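Local coordinates for twin-arginine translocation pathway signal (Rhodoferax ferrireducens, PDB 5IM2), which probably serves as the solute-binding component of a TRAP transporter and holds a copurified benzoate between its two lobes, at residues T50-V63 / L100-T114. Residues are numbered along the deposited sequence; the frame is centred on the assembly and turned at random.
With BEZ (benzoic acid), chain B.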
loop_
_atom_site.group_PDB
_atom_site.type_symbol
_atom_site.label_atom_id
_atom_site.label_comp_id
_atom_site.label_asym_id
_atom_site.label_seq_id
_atom_site.Cartn_x
_atom_site.Cartn_y
_atom_site.Cartn_z
ATOM N N THR A 50 -9.644 -22.013 14.002
ATOM C CA THR A 50 -10.077 -21.413 12.751
ATOM C C THR A 50 -10.034 -19.902 12.922
ATOM O O THR A 50 -10.697 -19.354 13.805
ATOM C CB THR A 50 -11.472 -21.907 12.370
ATOM O OG1 THR A 50 -11.488 -23.335 12.440
ATOM C CG2 THR A 50 -11.850 -21.483 10.953
ATOM N N LEU A 51 -9.243 -19.243 12.091
ATOM C CA LEU A 51 -9.072 -17.801 12.142
ATOM C C LEU A 51 -9.836 -17.157 10.996
ATOM O O LEU A 51 -9.767 -17.624 9.855
ATOM C CB LEU A 51 -7.587 -17.432 12.049
ATOM C CG LEU A 51 -6.688 -18.027 13.126
ATOM C CD1 LEU A 51 -5.239 -17.727 12.808
ATOM C CD2 LEU A 51 -7.042 -17.534 14.516
ATOM N N LYS A 52 -10.539 -16.064 11.297
ATOM C CA LYS A 52 -11.243 -15.295 10.282
ATOM C C LYS A 52 -10.330 -14.220 9.707
ATOM O O LYS A 52 -9.783 -13.396 10.451
ATOM C CB LYS A 52 -12.494 -14.653 10.866
ATOM C CG LYS A 52 -13.505 -15.664 11.324
ATOM C CD LYS A 52 -14.772 -14.949 11.820
ATOM C CE LYS A 52 -15.704 -15.894 12.550
ATOM N NZ LYS A 52 -15.988 -15.374 13.915
ATOM N N PHE A 53 -10.197 -14.224 8.382
ATOM C CA PHE A 53 -9.373 -13.277 7.622
ATOM C C PHE A 53 -10.292 -12.415 6.752
ATOM O O PHE A 53 -11.160 -12.951 6.060
ATOM C CB PHE A 53 -8.379 -14.060 6.764
ATOM C CG PHE A 53 -7.414 -13.216 5.967
ATOM C CD1 PHE A 53 -7.802 -12.587 4.794
ATOM C CD2 PHE A 53 -6.085 -13.140 6.344
ATOM C CE1 PHE A 53 -6.910 -11.853 4.047
ATOM C CE2 PHE A 53 -5.183 -12.394 5.599
ATOM C CZ PHE A 53 -5.613 -11.734 4.448
ATOM N N HIS A 54 -10.141 -11.081 6.809
ATOM C CA HIS A 54 -11.000 -10.165 6.064
ATOM C C HIS A 54 -10.164 -9.119 5.341
ATOM O O HIS A 54 -9.235 -8.560 5.928
ATOM C CB HIS A 54 -11.996 -9.433 7.018
ATOM C CG HIS A 54 -13.209 -8.854 6.360
ATOM N ND1 HIS A 54 -13.948 -7.859 6.963
ATOM C CD2 HIS A 54 -13.864 -9.160 5.214
ATOM C CE1 HIS A 54 -14.973 -7.538 6.194
ATOM N NE2 HIS A 54 -14.942 -8.310 5.123
ATOM N N THR A 55 -10.541 -8.801 4.101
ATOM C CA THR A 55 -9.889 -7.714 3.377
ATOM C C THR A 55 -10.812 -7.204 2.282
ATOM O O THR A 55 -11.917 -7.718 2.074
ATOM C CB THR A 55 -8.542 -8.189 2.799
ATOM O OG1 THR A 55 -7.829 -7.098 2.205
ATOM C CG2 THR A 55 -8.735 -9.270 1.748
ATOM N N PHE A 56 -10.339 -6.187 1.564
ATOM C CA PHE A 56 -11.147 -5.468 0.586
ATOM C C PHE A 56 -10.820 -5.863 -0.855
ATOM O O PHE A 56 -11.519 -5.432 -1.791
ATOM C CB PHE A 56 -10.959 -3.943 0.789
ATOM C CG PHE A 56 -9.547 -3.471 0.515
ATOM C CD1 PHE A 56 -9.165 -3.070 -0.753
ATOM C CD2 PHE A 56 -8.597 -3.420 1.521
ATOM C CE1 PHE A 56 -7.871 -2.661 -1.012
ATOM C CE2 PHE A 56 -7.293 -3.011 1.256
ATOM C CZ PHE A 56 -6.943 -2.615 -0.010
ATOM N N MET A 57 -9.806 -6.720 -1.051
ATOM C CA MET A 57 -9.398 -7.141 -2.380
ATOM C C MET A 57 -10.438 -8.063 -2.996
ATOM O O MET A 57 -11.085 -8.855 -2.308
ATOM C CB MET A 57 -8.055 -7.874 -2.320
ATOM C CG MET A 57 -6.895 -7.029 -1.805
ATOM S SD MET A 57 -6.664 -5.473 -2.699
ATOM C CE MET A 57 -6.222 -6.064 -4.341
ATOM N N ALA A 58 -10.585 -7.948 -4.310
ATOM C CA ALA A 58 -11.372 -8.900 -5.070
ATOM C C ALA A 58 -10.669 -10.248 -5.094
ATOM O O ALA A 58 -9.440 -10.305 -5.149
ATOM C CB ALA A 58 -11.552 -8.412 -6.496
ATOM N N PRO A 59 -11.414 -11.357 -5.106
ATOM C CA PRO A 59 -10.733 -12.662 -5.155
ATOM C C PRO A 59 -9.896 -12.891 -6.412
ATOM O O PRO A 59 -8.894 -13.613 -6.352
ATOM C CB PRO A 59 -11.885 -13.673 -5.051
ATOM C CG PRO A 59 -13.091 -12.941 -5.434
ATOM C CD PRO A 59 -12.871 -11.496 -5.040
ATOM N N GLN A 60 -10.232 -12.273 -7.540
ATOM C CA GLN A 60 -9.478 -12.517 -8.763
ATOM C C GLN A 60 -8.252 -11.606 -8.902
ATOM O O GLN A 60 -7.712 -11.456 -10.002
ATOM C CB GLN A 60 -10.400 -12.387 -9.974
ATOM C CG GLN A 60 -11.412 -13.542 -10.050
ATOM C CD GLN A 60 -10.758 -14.916 -9.847
ATOM O OE1 GLN A 60 -9.800 -15.264 -10.536
ATOM N NE2 GLN A 60 -11.258 -15.684 -8.875
ATOM N N SER A 61 -7.763 -11.065 -7.809
ATOM C CA SER A 61 -6.670 -10.106 -7.824
ATOM C C SER A 61 -5.345 -10.791 -7.558
ATOM O O SER A 61 -5.295 -11.838 -6.916
ATOM C CB SER A 61 -6.885 -9.044 -6.755
ATOM O OG SER A 61 -6.870 -9.643 -5.462
ATOM N N ASN A 62 -4.266 -10.139 -8.019
ATOM C CA ASN A 62 -2.904 -10.567 -7.709
ATOM C C ASN A 62 -2.695 -10.694 -6.203
ATOM O O ASN A 62 -2.100 -11.661 -5.733
ATOM C CB ASN A 62 -1.897 -9.564 -8.312
ATOM C CG ASN A 62 -0.469 -9.810 -7.861
ATOM O OD1 ASN A 62 0.044 -10.931 -7.964
ATOM N ND2 ASN A 62 0.199 -8.752 -7.393
ATOM N N VAL A 63 -3.159 -9.721 -5.422
ATOM C CA VAL A 63 -2.973 -9.801 -3.970
ATOM C C VAL A 63 -3.653 -11.032 -3.385
ATOM O O VAL A 63 -3.041 -11.797 -2.628
ATOM C CB VAL A 63 -3.474 -8.531 -3.274
ATOM C CG1 VAL A 63 -3.461 -8.755 -1.782
ATOM C CG2 VAL A 63 -2.598 -7.355 -3.631
ATOM N N LEU A 100 -11.481 -1.984 8.471
ATOM C CA LEU A 100 -10.830 -3.292 8.632
ATOM C C LEU A 100 -9.987 -3.348 9.892
ATOM O O LEU A 100 -10.106 -4.288 10.693
ATOM C CB LEU A 100 -9.979 -3.621 7.405
ATOM C CG LEU A 100 -10.779 -4.156 6.212
ATOM C CD1 LEU A 100 -9.936 -4.086 4.956
ATOM C CD2 LEU A 100 -11.339 -5.573 6.410
ATOM N N TYR A 101 -9.137 -2.339 10.101
ATOM C CA TYR A 101 -8.233 -2.380 11.249
ATOM C C TYR A 101 -9.007 -2.552 12.555
ATOM O O TYR A 101 -8.697 -3.438 13.354
ATOM C CB TYR A 101 -7.348 -1.129 11.274
ATOM C CG TYR A 101 -6.264 -1.203 12.308
ATOM C CD1 TYR A 101 -5.044 -1.810 12.019
ATOM C CD2 TYR A 101 -6.476 -0.713 13.594
ATOM C CE1 TYR A 101 -4.064 -1.903 12.982
ATOM C CE2 TYR A 101 -5.501 -0.796 14.561
ATOM C CZ TYR A 101 -4.293 -1.394 14.243
ATOM O OH TYR A 101 -3.327 -1.475 15.233
ATOM N N ASP A 102 -10.060 -1.754 12.762
ATOM C CA ASP A 102 -10.857 -1.851 13.982
ATOM C C ASP A 102 -11.601 -3.175 14.095
ATOM O O ASP A 102 -11.888 -3.618 15.216
ATOM C CB ASP A 102 -11.825 -0.672 14.065
ATOM C CG ASP A 102 -11.127 0.595 14.494
ATOM O OD1 ASP A 102 -10.236 0.478 15.363
ATOM O OD2 ASP A 102 -11.415 1.674 13.932
ATOM N N GLN A 103 -11.936 -3.818 12.971
ATOM C CA GLN A 103 -12.566 -5.132 13.057
ATOM C C GLN A 103 -11.618 -6.161 13.658
ATOM O O GLN A 103 -12.048 -7.032 14.430
ATOM C CB GLN A 103 -13.036 -5.613 11.690
ATOM C CG GLN A 103 -14.248 -4.884 11.142
ATOM C CD GLN A 103 -14.569 -5.251 9.700
ATOM O OE1 GLN A 103 -13.854 -6.035 9.055
ATOM N NE2 GLN A 103 -15.639 -4.652 9.172
ATOM N N ALA A 104 -10.333 -6.103 13.296
ATOM C CA ALA A 104 -9.355 -6.993 13.915
ATOM C C ALA A 104 -9.145 -6.604 15.363
ATOM O O ALA A 104 -9.200 -7.448 16.262
ATOM C CB ALA A 104 -8.014 -6.969 13.166
ATOM N N LYS A 105 -8.924 -5.313 15.606
ATOM C CA LYS A 105 -8.749 -4.846 16.967
ATOM C C LYS A 105 -9.903 -5.295 17.853
ATOM O O LYS A 105 -9.686 -5.731 18.991
ATOM C CB LYS A 105 -8.614 -3.316 16.968
ATOM C CG LYS A 105 -8.524 -2.731 18.343
ATOM C CD LYS A 105 -8.671 -1.227 18.317
ATOM C CE LYS A 105 -8.681 -0.695 19.729
ATOM N NZ LYS A 105 -10.039 -0.252 20.120
ATOM N N ASP A 106 -11.148 -5.194 17.352
ATOM C CA ASP A 106 -12.328 -5.489 18.156
ATOM C C ASP A 106 -12.678 -6.974 18.200
ATOM O O ASP A 106 -13.584 -7.365 18.951
ATOM C CB ASP A 106 -13.544 -4.721 17.627
ATOM C CG ASP A 106 -13.431 -3.208 17.814
ATOM O OD1 ASP A 106 -12.476 -2.703 18.442
ATOM O OD2 ASP A 106 -14.329 -2.520 17.311
ATOM N N GLY A 107 -12.004 -7.804 17.413
ATOM C CA GLY A 107 -12.258 -9.221 17.430
ATOM C C GLY A 107 -13.491 -9.649 16.678
ATOM O O GLY A 107 -13.984 -10.763 16.897
ATOM N N VAL A 108 -14.018 -8.777 15.828
ATOM C CA VAL A 108 -15.016 -9.165 14.835
ATOM C C VAL A 108 -14.429 -10.201 13.893
ATOM O O VAL A 108 -15.087 -11.192 13.537
ATOM C CB VAL A 108 -15.482 -7.910 14.074
ATOM C CG1 VAL A 108 -16.482 -8.264 13.013
ATOM C CG2 VAL A 108 -16.086 -6.911 15.048
ATOM N N VAL A 109 -13.181 -9.971 13.455
ATOM C CA VAL A 109 -12.378 -10.970 12.766
ATOM C C VAL A 109 -11.036 -11.123 13.479
ATOM O O VAL A 109 -10.691 -10.351 14.373
ATOM C CB VAL A 109 -12.153 -10.582 11.291
ATOM C CG1 VAL A 109 -13.501 -10.496 10.559
ATOM C CG2 VAL A 109 -11.400 -9.285 11.204
ATOM N N ASP A 110 -10.239 -12.102 13.031
ATOM C CA ASP A 110 -8.920 -12.321 13.628
ATOM C C ASP A 110 -7.772 -11.642 12.884
ATOM O O ASP A 110 -6.834 -11.160 13.531
ATOM C CB ASP A 110 -8.632 -13.820 13.737
ATOM C CG ASP A 110 -9.651 -14.533 14.573
ATOM O OD1 ASP A 110 -9.622 -14.316 15.810
ATOM O OD2 ASP A 110 -10.480 -15.285 14.007
ATOM N N ILE A 111 -7.789 -11.601 11.549
ATOM C CA ILE A 111 -6.685 -11.046 10.771
ATOM C C ILE A 111 -7.243 -10.202 9.640
ATOM O O ILE A 111 -8.187 -10.609 8.953
ATOM C CB ILE A 111 -5.762 -12.151 10.195
ATOM C CG1 ILE A 111 -5.139 -12.959 11.326
ATOM C CG2 ILE A 111 -4.708 -11.542 9.291
ATOM C CD1 ILE A 111 -4.495 -14.248 10.820
ATOM N N ILE A 112 -6.660 -9.016 9.446
ATOM C CA ILE A 112 -7.007 -8.138 8.336
ATOM C C ILE A 112 -5.739 -7.715 7.598
ATOM O O ILE A 112 -4.628 -7.741 8.141
ATOM C CB ILE A 112 -7.835 -6.904 8.801
ATOM C CG1 ILE A 112 -7.078 -6.032 9.788
ATOM C CG2 ILE A 112 -9.100 -7.397 9.445
ATOM C CD1 ILE A 112 -6.301 -4.915 9.174
ATOM N N TRP A 113 -5.921 -7.328 6.322
ATOM C CA TRP A 113 -4.893 -6.682 5.514
ATOM C C TRP A 113 -5.520 -5.414 4.956
ATOM O O TRP A 113 -6.567 -5.482 4.286
ATOM C CB TRP A 113 -4.411 -7.600 4.381
ATOM C CG TRP A 113 -3.297 -7.110 3.507
ATOM C CD1 TRP A 113 -1.955 -7.268 3.723
ATOM C CD2 TRP A 113 -3.427 -6.469 2.239
ATOM N NE1 TRP A 113 -1.240 -6.731 2.668
ATOM C CE2 TRP A 113 -2.120 -6.267 1.735
ATOM C CE3 TRP A 113 -4.519 -6.048 1.471
ATOM C CZ2 TRP A 113 -1.872 -5.647 0.516
ATOM C CZ3 TRP A 113 -4.271 -5.433 0.268
ATOM C CH2 TRP A 113 -2.964 -5.255 -0.208
ATOM N N THR A 114 -4.936 -4.273 5.292
ATOM C CA THR A 114 -5.518 -2.982 4.932
ATOM C C THR A 114 -4.421 -1.950 4.692
ATOM O O THR A 114 -3.245 -2.181 4.978
ATOM C CB THR A 114 -6.493 -2.489 6.019
ATOM O OG1 THR A 114 -7.342 -1.461 5.485
ATOM C CG2 THR A 114 -5.723 -1.945 7.253
HETATM C C BEZ B . -4.845 1.436 -3.429
HETATM O O1 BEZ B . -4.277 2.349 -4.095
HETATM O O2 BEZ B . -5.819 1.727 -2.694
HETATM C C1 BEZ B . -4.377 0.017 -3.549
HETATM C C2 BEZ B . -4.996 -0.981 -2.801
HETATM C C3 BEZ B . -4.564 -2.299 -2.954
HETATM C C4 BEZ B . -3.522 -2.590 -3.817
HETATM C C5 BEZ B . -2.894 -1.592 -4.538
HETATM C C6 BEZ B . -3.329 -0.269 -4.402
#
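Lys-52 O is gripped by two successive backbone N-H groups, Asp-110 N at 2.9 Å and Ile-111 N at 2.9 Å. Asp-110 returns the grip with its side chain: OD2 takes Lys-52 N at 2.8 Å through the anti lone pair, almost straight at 174°. Its other oxygen, OD1, is hydrogen-bonded to Ser-271 OG. His-54 N to Ile-111 O continues the parallel pairing of strands 50-55 and 111-114, neighbours in a five-stranded mixed sheet.

Helix 100-106 meets His-54 on one side of this sheet. His-54 ND1 donates to Gln-103 OE1 at 2.8 Å, and ring and amide lie nearly coplanar, 11° apart. Gln-103 NE2 is hydrogen-bonded to Gly-94 O, which helps fix the amide. Leu-100 CD2 approaches the same imidazole obliquely, nearest to His-54 ND1. A leucine in place of His-54 would probably leave Gln-103 OE1 without its donor and the amide freer to turn.

On the other side, Phe-53 CD2 touches Ile-111 CG2. Trp-113 CG is anti to its own N (chi1 -177°), which carries the indole alongside Thr-55, whose OG1 donates to Trp-113 O. Val-63 CG1 sits over one indole face, 4.0 Å from the six-membered ring centroid. Met-57 SD makes an oblique Met-aromatic contact with the same Trp-113 ring, and Trp-113 NE1 is hydrogen-bonded to Gln-166 OE1. Phe-56 CZ and Met-57 SD also touch the benzoate ring; the ligand is hydrogen-bonded to Arg-192 and Tyr-118. The chemistry is thus divided: polar bonds join strand to strand and helix to sheet, while Phe-56 and Met-57 give the benzoate ring part of an apolar wall.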